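Local coordinates for mannitol dehydrogenase (Pseudomonas fluorescens, PDB 1LJ8), which probably catalyses the NAD-dependent interconversion of mannitol and fructose, binding its nicotinamide coenzyme in a Rossmann-type domain, at residues Leu173-Arg177 / Glu213-Ile218; Thr307-Phe311 / Leu371-Cys375; Ser376-Ser380 / Pro427-Ala431. All blocks are in the same frame, centred on the assembly; numbering follows the deposited sequence.

Interaction 1: residues Leu173-Arg177 / Glu213-Ile218; sequences LTQRR and ELHDWI
R177 lies flat along W217 in a cation-pi stack that joins two helices, 165-178 and 212-221, of the Rossmann domain. The two helix segments cross at 80°, their axes 11.7 Å apart at closest approach. Guanidinium and indole planes are only 14° apart, and the two side chains run past each other in opposite directions. Carbon CZ of R177 sits 3.7 Å from the centroid of the five-membered W217 ring. Further back along the arginine, CD makes a CH-pi contact over the six-membered ring of W217, 3.4 Å from its centroid, so the aliphatic part and the charged end share one indole face. The one bend in the arginine chain, about CG-CD (chi3 63°), lays the rest of it along the indole. The ring of H221 also stacks on W217.

E213 meets the guanidinium at its edge, end-on, with one oxygen for each terminal nitrogen. R177 NH1 gives a nearly straight bond of 2.8 Å to the syn lone pair of E213 OE1, in the guanidinium plane. The second bond, R177 NH2 to E213 OE2 at 3.0 Å, is tilted from both planes. Stack and salt bridge together hold the guanidinium in orientation. A leucine in place of R177 would probably leave the E213 carboxylate without its charged mate and the indole without its cation.

Deeper in, L173 spreads its two methyls over separate partners. CD2 of L173 touches CZ3 at the W217 ring edge, 4.1 Å away. T174 turns its hydroxyl to C170 O in its own helix, while CD1 of L173 meets CD1 of I218 at 4.0 Å.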
loop_
_atom_site.group_PDB
_atom_site.type_symbol
_atom_site.label_atom_id
_atom_site.label_comp_id
_atom_site.label_asym_id
_atom_site.label_seq_id
_atom_site.Cartn_x
_atom_site.Cartn_y
_atom_site.Cartn_z
ATOM N N LEU A 173 5.318 21.217 -11.345
ATOM C CA LEU A 173 6.570 21.210 -12.112
ATOM C C LEU A 173 6.590 22.376 -13.090
ATOM O O LEU A 173 7.622 22.998 -13.270
ATOM C CB LEU A 173 6.747 19.879 -12.835
ATOM C CG LEU A 173 7.073 18.710 -11.849
ATOM C CD1 LEU A 173 6.992 17.382 -12.598
ATOM C CD2 LEU A 173 8.486 18.860 -11.265
ATOM N N THR A 174 5.449 22.672 -13.695
ATOM C CA THR A 174 5.374 23.808 -14.623
ATOM C C THR A 174 5.725 25.117 -13.903
ATOM O O THR A 174 6.526 25.934 -14.405
ATOM C CB THR A 174 3.973 23.885 -15.224
ATOM O OG1 THR A 174 3.750 22.703 -16.007
ATOM C CG2 THR A 174 3.823 25.143 -16.107
ATOM N N GLN A 175 5.150 25.308 -12.716
ATOM C CA GLN A 175 5.419 26.504 -11.902
ATOM C C GLN A 175 6.897 26.570 -11.487
ATOM O O GLN A 175 7.516 27.660 -11.537
ATOM C CB GLN A 175 4.506 26.499 -10.663
ATOM C CG GLN A 175 4.544 27.794 -9.826
ATOM C CD GLN A 175 3.384 27.873 -8.853
ATOM O OE1 GLN A 175 2.220 27.818 -9.264
ATOM N NE2 GLN A 175 3.683 28.019 -7.561
ATOM N N ARG A 176 7.477 25.439 -11.060
ATOM C CA ARG A 176 8.893 25.437 -10.698
ATOM C C ARG A 176 9.753 25.866 -11.897
ATOM O O ARG A 176 10.658 26.711 -11.753
ATOM C CB ARG A 176 9.383 24.047 -10.196
ATOM C CG ARG A 176 8.741 23.641 -8.854
ATOM C CD ARG A 176 9.055 22.169 -8.500
ATOM N NE ARG A 176 10.369 22.001 -7.864
ATOM C CZ ARG A 176 10.582 21.953 -6.553
ATOM N NH1 ARG A 176 9.572 22.041 -5.691
ATOM N NH2 ARG A 176 11.817 21.873 -6.091
ATOM N N ARG A 177 9.466 25.294 -13.061
ATOM C CA ARG A 177 10.221 25.635 -14.278
ATOM C C ARG A 177 10.179 27.130 -14.595
ATOM O O ARG A 177 11.198 27.733 -14.950
ATOM C CB ARG A 177 9.672 24.897 -15.476
ATOM C CG ARG A 177 9.803 23.429 -15.402
ATOM C CD ARG A 177 9.317 22.858 -16.711
ATOM N NE ARG A 177 10.142 23.307 -17.838
ATOM C CZ ARG A 177 9.804 23.139 -19.111
ATOM N NH1 ARG A 177 8.642 22.557 -19.425
ATOM N NH2 ARG A 177 10.661 23.483 -20.077
ATOM N N GLU A 213 6.461 18.956 -25.029
ATOM C CA GLU A 213 7.482 19.715 -24.337
ATOM C C GLU A 213 7.534 19.438 -22.811
ATOM O O GLU A 213 8.625 19.216 -22.255
ATOM C CB GLU A 213 7.288 21.200 -24.614
ATOM C CG GLU A 213 8.543 22.028 -24.409
ATOM C CD GLU A 213 8.935 22.126 -22.948
ATOM O OE1 GLU A 213 8.019 22.255 -22.088
ATOM O OE2 GLU A 213 10.163 22.093 -22.666
ATOM N N LEU A 214 6.382 19.459 -22.145
ATOM C CA LEU A 214 6.353 19.194 -20.698
ATOM C C LEU A 214 6.799 17.743 -20.473
ATOM O O LEU A 214 7.618 17.476 -19.582
ATOM C CB LEU A 214 4.957 19.394 -20.119
ATOM C CG LEU A 214 4.907 19.033 -18.615
ATOM C CD1 LEU A 214 5.812 19.954 -17.807
ATOM C CD2 LEU A 214 3.467 19.115 -18.125
ATOM N N HIS A 215 6.298 16.839 -21.317
ATOM C CA HIS A 215 6.658 15.415 -21.265
ATOM C C HIS A 215 8.176 15.248 -21.383
ATOM O O HIS A 215 8.831 14.526 -20.590
ATOM C CB HIS A 215 5.968 14.640 -22.414
ATOM C CG HIS A 215 6.578 13.300 -22.700
ATOM N ND1 HIS A 215 7.765 13.158 -23.386
ATOM C CD2 HIS A 215 6.196 12.048 -22.343
ATOM C CE1 HIS A 215 8.090 11.874 -23.438
ATOM N NE2 HIS A 215 7.156 11.182 -22.809
ATOM N N ASP A 216 8.756 15.930 -22.365
ATOM C CA ASP A 216 10.190 15.790 -22.576
ATOM C C ASP A 216 11.011 16.351 -21.427
ATOM O O ASP A 216 12.041 15.769 -21.029
ATOM C CB ASP A 216 10.597 16.481 -23.889
ATOM C CG ASP A 216 10.099 15.742 -25.127
ATOM O OD1 ASP A 216 9.369 14.725 -25.021
ATOM O OD2 ASP A 216 10.442 16.183 -26.239
ATOM N N TRP A 217 10.558 17.471 -20.884
ATOM C CA TRP A 217 11.279 18.080 -19.801
ATOM C C TRP A 217 11.216 17.169 -18.566
ATOM O O TRP A 217 12.215 17.022 -17.841
ATOM C CB TRP A 217 10.690 19.436 -19.432
ATOM C CG TRP A 217 11.493 20.144 -18.381
ATOM C CD1 TRP A 217 12.562 20.981 -18.566
ATOM C CD2 TRP A 217 11.256 20.103 -16.978
ATOM N NE1 TRP A 217 12.997 21.468 -17.357
ATOM C CE2 TRP A 217 12.209 20.942 -16.365
ATOM C CE3 TRP A 217 10.316 19.439 -16.174
ATOM C CZ2 TRP A 217 12.255 21.138 -14.968
ATOM C CZ3 TRP A 217 10.365 19.644 -14.786
ATOM C CH2 TRP A 217 11.323 20.479 -14.205
ATOM N N ILE A 218 10.053 16.573 -18.320
ATOM C CA ILE A 218 9.917 15.708 -17.146
ATOM C C ILE A 218 10.803 14.470 -17.301
ATOM O O ILE A 218 11.511 14.060 -16.366
ATOM C CB ILE A 218 8.430 15.302 -16.939
ATOM C CG1 ILE A 218 7.655 16.537 -16.457
ATOM C CG2 ILE A 218 8.301 14.103 -15.894
ATOM C CD1 ILE A 218 6.166 16.284 -16.319
#

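Interaction 2: residues Thr307-Phe311 / Leu371-Cys375; sequences TYLGF and LERVC. With NAD (nicotinamide-adenine-dinucleotide), chain B.
Y308 OH donates a 2.7 Å hydrogen bond to C375 O, tying helix 289-313 to the short helix 371-375 in the helical C-terminal domain. The hydroxyl approaches 33° out of the carbonyl plane, while the oxygen lies near the plane of the tyrosine ring, at its edge. The helix segments run roughly antiparallel, at 139°, with axes 9.3 Å apart.

The thiol of C375 also meets two aromatic rings. Its SG lies oblique to both, 4.6 Å from the centroid of Y308 and the same from that of F311. With SG anti to its own carbonyl carbon (chi1 -68°), the thiol lies beside the backbone N, within reach of both rings, and CB is left against CE2 of Y308 at 3.5 Å. W410 and Y413 of helix 401-413 also meet the Y308 ring.

T307 wedges in beside the sulfur. Its OG1, anti to the backbone N, points among L371, V374 and C375. The CG2 methyl packs against C375 and sits over the centre of one Y308 face.

L371 slides past F311 in the opposite direction, its CB in the plane of the ring and 3.7 Å from F311 CD1. Its CD1 packs on the bare backbone of G310, 3.7 Å from G310 C, where a side-chain carbon would collide with it.

R373 faces away from this packing and belongs to the NAD pocket. One guanidinium face looks at the nicotinamide amide, with NH1 3.2 Å from NAD N7N, and D369 holds NE in a salt bridge. The chemistry of helix 371-375 is thus divided: one side packs through apolar and sulfur-aromatic contacts and one tyrosine bond, while the other probably brings the arginine's positive charge up to the carboxamide.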
loop_
_atom_site.group_PDB
_atom_site.type_symbol
_atom_site.label_atom_id
_atom_site.label_comp_id
_atom_site.label_asym_id
_atom_site.label_seq_id
_atom_site.Cartn_x
_atom_site.Cartn_y
_atom_site.Cartn_z
ATOM N N THR A 307 -6.874 -13.745 2.837
ATOM C CA THR A 307 -7.901 -12.804 3.279
ATOM C C THR A 307 -9.351 -12.993 2.884
ATOM O O THR A 307 -10.258 -12.773 3.720
ATOM C CB THR A 307 -7.411 -11.374 2.965
ATOM O OG1 THR A 307 -7.990 -10.478 3.935
ATOM C CG2 THR A 307 -7.834 -10.905 1.549
ATOM N N TYR A 308 -9.622 -13.427 1.665
ATOM C CA TYR A 308 -11.016 -13.604 1.273
ATOM C C TYR A 308 -11.534 -14.917 1.853
ATOM O O TYR A 308 -12.650 -14.961 2.365
ATOM C CB TYR A 308 -11.178 -13.531 -0.253
ATOM C CG TYR A 308 -10.733 -12.166 -0.760
ATOM C CD1 TYR A 308 -9.615 -12.047 -1.573
ATOM C CD2 TYR A 308 -11.394 -10.973 -0.340
ATOM C CE1 TYR A 308 -9.131 -10.758 -1.981
ATOM C CE2 TYR A 308 -10.907 -9.681 -0.733
ATOM C CZ TYR A 308 -9.782 -9.602 -1.549
ATOM O OH TYR A 308 -9.274 -8.361 -1.920
ATOM N N LEU A 309 -10.740 -15.980 1.744
ATOM C CA LEU A 309 -11.121 -17.236 2.374
ATOM C C LEU A 309 -11.306 -17.033 3.876
ATOM O O LEU A 309 -12.242 -17.585 4.465
ATOM C CB LEU A 309 -10.021 -18.291 2.179
ATOM C CG LEU A 309 -9.914 -18.755 0.729
ATOM C CD1 LEU A 309 -8.597 -19.569 0.590
ATOM C CD2 LEU A 309 -11.125 -19.629 0.365
ATOM N N GLY A 310 -10.426 -16.243 4.498
ATOM C CA GLY A 310 -10.509 -16.012 5.940
ATOM C C GLY A 310 -11.764 -15.248 6.319
ATOM O O GLY A 310 -12.428 -15.582 7.303
ATOM N N PHE A 311 -12.102 -14.242 5.525
ATOM C CA PHE A 311 -13.302 -13.449 5.826
ATOM C C PHE A 311 -14.547 -14.344 5.686
ATOM O O PHE A 311 -15.478 -14.280 6.494
ATOM C CB PHE A 311 -13.419 -12.273 4.859
ATOM C CG PHE A 311 -13.937 -11.018 5.509
ATOM C CD1 PHE A 311 -13.068 -10.198 6.226
ATOM C CD2 PHE A 311 -15.283 -10.675 5.414
ATOM C CE1 PHE A 311 -13.551 -9.020 6.864
ATOM C CE2 PHE A 311 -15.791 -9.493 6.040
ATOM C CZ PHE A 311 -14.915 -8.674 6.765
ATOM N N LEU A 371 -8.496 -8.324 8.595
ATOM C CA LEU A 371 -8.771 -8.870 7.296
ATOM C C LEU A 371 -9.584 -7.852 6.481
ATOM O O LEU A 371 -9.464 -7.811 5.254
ATOM C CB LEU A 371 -9.518 -10.239 7.370
ATOM C CG LEU A 371 -8.676 -11.377 7.984
ATOM C CD1 LEU A 371 -9.462 -12.698 7.784
ATOM C CD2 LEU A 371 -7.249 -11.445 7.326
ATOM N N GLU A 372 -10.374 -6.990 7.124
ATOM C CA GLU A 372 -11.096 -5.997 6.329
ATOM C C GLU A 372 -10.115 -5.062 5.580
ATOM O O GLU A 372 -10.397 -4.624 4.459
ATOM C CB GLU A 372 -12.006 -5.150 7.202
ATOM C CG GLU A 372 -12.895 -4.268 6.328
ATOM C CD GLU A 372 -14.101 -3.677 7.055
ATOM O OE1 GLU A 372 -14.708 -4.359 7.911
ATOM O OE2 GLU A 372 -14.454 -2.526 6.734
ATOM N N ARG A 373 -8.974 -4.779 6.220
ATOM C CA ARG A 373 -7.948 -3.952 5.587
ATOM C C ARG A 373 -7.311 -4.757 4.463
ATOM O O ARG A 373 -7.193 -4.291 3.342
ATOM C CB ARG A 373 -6.837 -3.580 6.595
ATOM C CG ARG A 373 -5.770 -2.657 6.007
ATOM C CD ARG A 373 -4.573 -2.479 6.968
ATOM N NE ARG A 373 -3.748 -3.679 6.954
ATOM C CZ ARG A 373 -2.905 -3.976 5.966
ATOM N NH1 ARG A 373 -2.770 -3.171 4.895
ATOM N NH2 ARG A 373 -2.171 -5.080 6.057
ATOM N N VAL A 374 -6.864 -5.962 4.786
ATOM C CA VAL A 374 -6.208 -6.790 3.761
ATOM C C VAL A 374 -7.124 -7.105 2.561
ATOM O O VAL A 374 -6.669 -7.183 1.391
ATOM C CB VAL A 374 -5.644 -8.097 4.409
ATOM C CG1 VAL A 374 -4.873 -8.934 3.306
ATOM C CG2 VAL A 374 -4.614 -7.710 5.521
ATOM N N CYS A 375 -8.433 -7.232 2.817
ATOM C CA CYS A 375 -9.397 -7.517 1.743
ATOM C C CYS A 375 -9.670 -6.292 0.906
ATOM O O CYS A 375 -10.109 -6.393 -0.217
ATOM C CB CYS A 375 -10.796 -7.877 2.301
ATOM S SG CYS A 375 -10.971 -9.402 3.166
HETATM P PA NAD B . -4.766 4.250 4.426
HETATM O O1A NAD B . -6.093 3.810 4.080
HETATM O O2A NAD B . -4.351 4.566 5.823
HETATM O O5B NAD B . -4.385 5.558 3.594
HETATM C C5B NAD B . -4.507 5.550 2.138
HETATM C C4B NAD B . -4.184 7.025 1.823
HETATM O O4B NAD B . -4.218 7.158 0.341
HETATM C C3B NAD B . -5.259 8.077 2.270
HETATM O O3B NAD B . -4.532 9.268 2.624
HETATM C C2B NAD B . -6.129 8.240 1.016
HETATM O O2B NAD B . -6.846 9.468 0.988
HETATM C C1B NAD B . -5.069 8.221 -0.069
HETATM N N9A NAD B . -5.537 7.911 -1.383
HETATM C C8A NAD B . -6.351 6.897 -1.847
HETATM N N7A NAD B . -6.512 6.938 -3.150
HETATM C C5A NAD B . -5.764 8.036 -3.548
HETATM C C6A NAD B . -5.558 8.545 -4.835
HETATM N N6A NAD B . -6.052 8.037 -5.965
HETATM N N1A NAD B . -4.770 9.680 -4.962
HETATM C C2A NAD B . -4.192 10.291 -3.851
HETATM N N3A NAD B . -4.365 9.790 -2.566
HETATM C C4A NAD B . -5.172 8.652 -2.477
HETATM O O3 NAD B . -3.787 3.159 3.817
HETATM P PN NAD B . -2.298 2.715 4.231
HETATM O O1N NAD B . -2.380 1.579 5.155
HETATM O O2N NAD B . -1.597 3.918 4.687
HETATM O O5D NAD B . -1.728 2.142 2.877
HETATM C C5D NAD B . -1.528 3.062 1.813
HETATM C C4D NAD B . -0.653 2.377 0.856
HETATM O O4D NAD B . 0.701 2.196 1.318
HETATM C C3D NAD B . -1.098 0.972 0.311
HETATM O O3D NAD B . -2.137 1.069 -0.657
HETATM C C2D NAD B . 0.203 0.353 -0.159
HETATM O O2D NAD B . 0.480 0.689 -1.512
HETATM C C1D NAD B . 1.250 0.945 0.819
HETATM N N1N NAD B . 1.621 0.049 1.932
HETATM C C2N NAD B . 0.814 -0.228 3.051
HETATM C C3N NAD B . 1.265 -1.156 3.953
HETATM C C7N NAD B . 0.376 -1.497 5.165
HETATM O O7N NAD B . 0.708 -2.479 5.846
HETATM N N7N NAD B . -0.728 -0.826 5.415
HETATM C C4N NAD B . 2.548 -1.863 3.750
HETATM C C5N NAD B . 3.343 -1.518 2.615
HETATM C C6N NAD B . 2.893 -0.550 1.674
#

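Interaction 3: residues Ser376-Ser380 / Pro427-Ala431; sequences SDGSS and PDPRA
Backbone meets backbone where D377 N donates to P427 O, a 2.9 Å bond, with D377 in the left-handed region just ahead of helix 378-385. Two helix starts lie close together here: D377 is the N-cap of that helix, and R430 is the N-cap of helix 431-437, reached through a type I turn from D428 to A431.

D428 holds the two together with its carboxylate, whose CG stands anti to the backbone N (chi1 -169°) and is thereby carried across to the first turn of helix 378-385. OD1 of D428 takes S379 N at 3.0 Å on its syn lone pair. OD2 of D428 is gripped twice: S379 OG comes to the syn lone pair at 2.6 Å, and R430 N reaches the anti lone pair at 2.7 Å, closing an Asx turn. The two N-H donors near helix starts probably help to stabilise the negative charge.

D377 caps its own helix, OD1 accepting from S380 OG at 2.6 Å and, weakly, from S380 N. The same oxygen rests against the P429 ring, 3.2 Å from CD, the side chains crossing at about a right angle. R430 passes S379 OG with its aliphatic chain and ends in a salt bridge with E453.

The contact borders the coenzyme site: the side chain of S380 lies about 4 Å from that of E133, which binds NAD. G378 N points badly for D428 OD1, and a water bridges them instead, accepting from G378 N and donating to D428 OD1 at 2.8 Å.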
loop_
_atom_site.group_PDB
_atom_site.type_symbol
_atom_site.label_atom_id
_atom_site.label_comp_id
_atom_site.label_asym_id
_atom_site.label_seq_id
_atom_site.Cartn_x
_atom_site.Cartn_y
_atom_site.Cartn_z
ATOM N N SER A 376 -9.486 -5.114 1.495
ATOM C CA SER A 376 -9.886 -3.918 0.769
ATOM C C SER A 376 -9.244 -3.690 -0.587
ATOM O O SER A 376 -8.062 -3.992 -0.807
ATOM C CB SER A 376 -9.691 -2.659 1.651
ATOM O OG SER A 376 -8.333 -2.235 1.676
ATOM N N ASP A 377 -10.054 -3.190 -1.513
ATOM C CA ASP A 377 -9.574 -2.820 -2.837
ATOM C C ASP A 377 -8.976 -3.995 -3.637
ATOM O O ASP A 377 -7.929 -3.863 -4.316
ATOM C CB ASP A 377 -8.532 -1.673 -2.676
ATOM C CG ASP A 377 -8.293 -0.888 -3.958
ATOM O OD1 ASP A 377 -9.032 -1.105 -4.961
ATOM O OD2 ASP A 377 -7.340 -0.035 -3.955
ATOM N N GLY A 378 -9.656 -5.130 -3.565
ATOM C CA GLY A 378 -9.212 -6.285 -4.344
ATOM C C GLY A 378 -9.222 -5.947 -5.833
ATOM O O GLY A 378 -8.395 -6.480 -6.592
ATOM N N SER A 379 -10.164 -5.095 -6.277
ATOM C CA SER A 379 -10.200 -4.743 -7.708
ATOM C C SER A 379 -8.874 -4.118 -8.165
ATOM O O SER A 379 -8.438 -4.348 -9.304
ATOM C CB SER A 379 -11.378 -3.804 -8.028
ATOM O OG SER A 379 -11.225 -2.551 -7.379
ATOM N N SER A 380 -8.190 -3.385 -7.287
ATOM C CA SER A 380 -6.900 -2.811 -7.675
ATOM C C SER A 380 -5.725 -3.724 -7.300
ATOM O O SER A 380 -4.661 -3.649 -7.928
ATOM C CB SER A 380 -6.634 -1.444 -6.981
ATOM O OG SER A 380 -7.714 -0.510 -7.150
ATOM N N PRO A 427 -15.299 -3.056 1.089
ATOM C CA PRO A 427 -14.463 -1.852 1.032
ATOM C C PRO A 427 -13.612 -1.823 -0.256
ATOM O O PRO A 427 -12.438 -2.146 -0.244
ATOM C CB PRO A 427 -13.646 -1.963 2.313
ATOM C CG PRO A 427 -13.454 -3.439 2.478
ATOM C CD PRO A 427 -14.788 -4.034 2.062
ATOM N N ASP A 428 -14.218 -1.418 -1.356
ATOM C CA ASP A 428 -13.545 -1.392 -2.649
ATOM C C ASP A 428 -14.052 -0.169 -3.377
ATOM O O ASP A 428 -15.251 0.113 -3.344
ATOM C CB ASP A 428 -13.923 -2.661 -3.422
ATOM C CG ASP A 428 -13.083 -2.885 -4.678
ATOM O OD1 ASP A 428 -12.405 -3.953 -4.700
ATOM O OD2 ASP A 428 -13.108 -2.032 -5.634
ATOM N N PRO A 429 -13.158 0.575 -4.034
ATOM C CA PRO A 429 -13.607 1.773 -4.757
ATOM C C PRO A 429 -14.571 1.427 -5.888
ATOM O O PRO A 429 -15.323 2.272 -6.349
ATOM C CB PRO A 429 -12.295 2.405 -5.224
ATOM C CG PRO A 429 -11.343 1.215 -5.363
ATOM C CD PRO A 429 -11.695 0.401 -4.123
ATOM N N ARG A 430 -14.600 0.164 -6.309
ATOM C CA ARG A 430 -15.511 -0.235 -7.367
ATOM C C ARG A 430 -16.464 -1.282 -6.810
ATOM O O ARG A 430 -16.846 -2.213 -7.511
ATOM C CB ARG A 430 -14.736 -0.849 -8.536
ATOM C CG ARG A 430 -13.627 0.058 -9.052
ATOM C CD ARG A 430 -13.093 -0.453 -10.395
ATOM N NE ARG A 430 -14.122 -0.397 -11.444
ATOM C CZ ARG A 430 -13.988 -0.931 -12.657
ATOM N NH1 ARG A 430 -12.865 -1.563 -12.997
ATOM N NH2 ARG A 430 -14.997 -0.848 -13.537
ATOM N N ALA A 431 -16.851 -1.119 -5.554
ATOM C CA ALA A 431 -17.701 -2.116 -4.906
ATOM C C ALA A 431 -18.986 -2.426 -5.671
ATOM O O ALA A 431 -19.300 -3.603 -5.954
ATOM C CB ALA A 431 -18.042 -1.673 -3.450
HETATM O O HOH W 1 -12.470 -6.138 -3.026
#

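How the interactions relate
Along the chain the three contacts come in series, none nested in another. Interaction 1 belongs to the Rossmann domain and joins two of its helices, away from the annotated sites. Interactions 2 and 3 both lie in the C-terminal domain, their centres 12 Å apart. There two consecutive helices, 371-375 and 378-385, separated by a short break at S376-D377, pack first on helix 289-313 and then on the loop before helix 431-437. The two contacts touch where Y308 OH packs on G378 CA, at 3.2 Å. Interaction 1 is distant from both, its centre 42 Å from that of interaction 2. Only the C-terminal pair borders the NAD pocket.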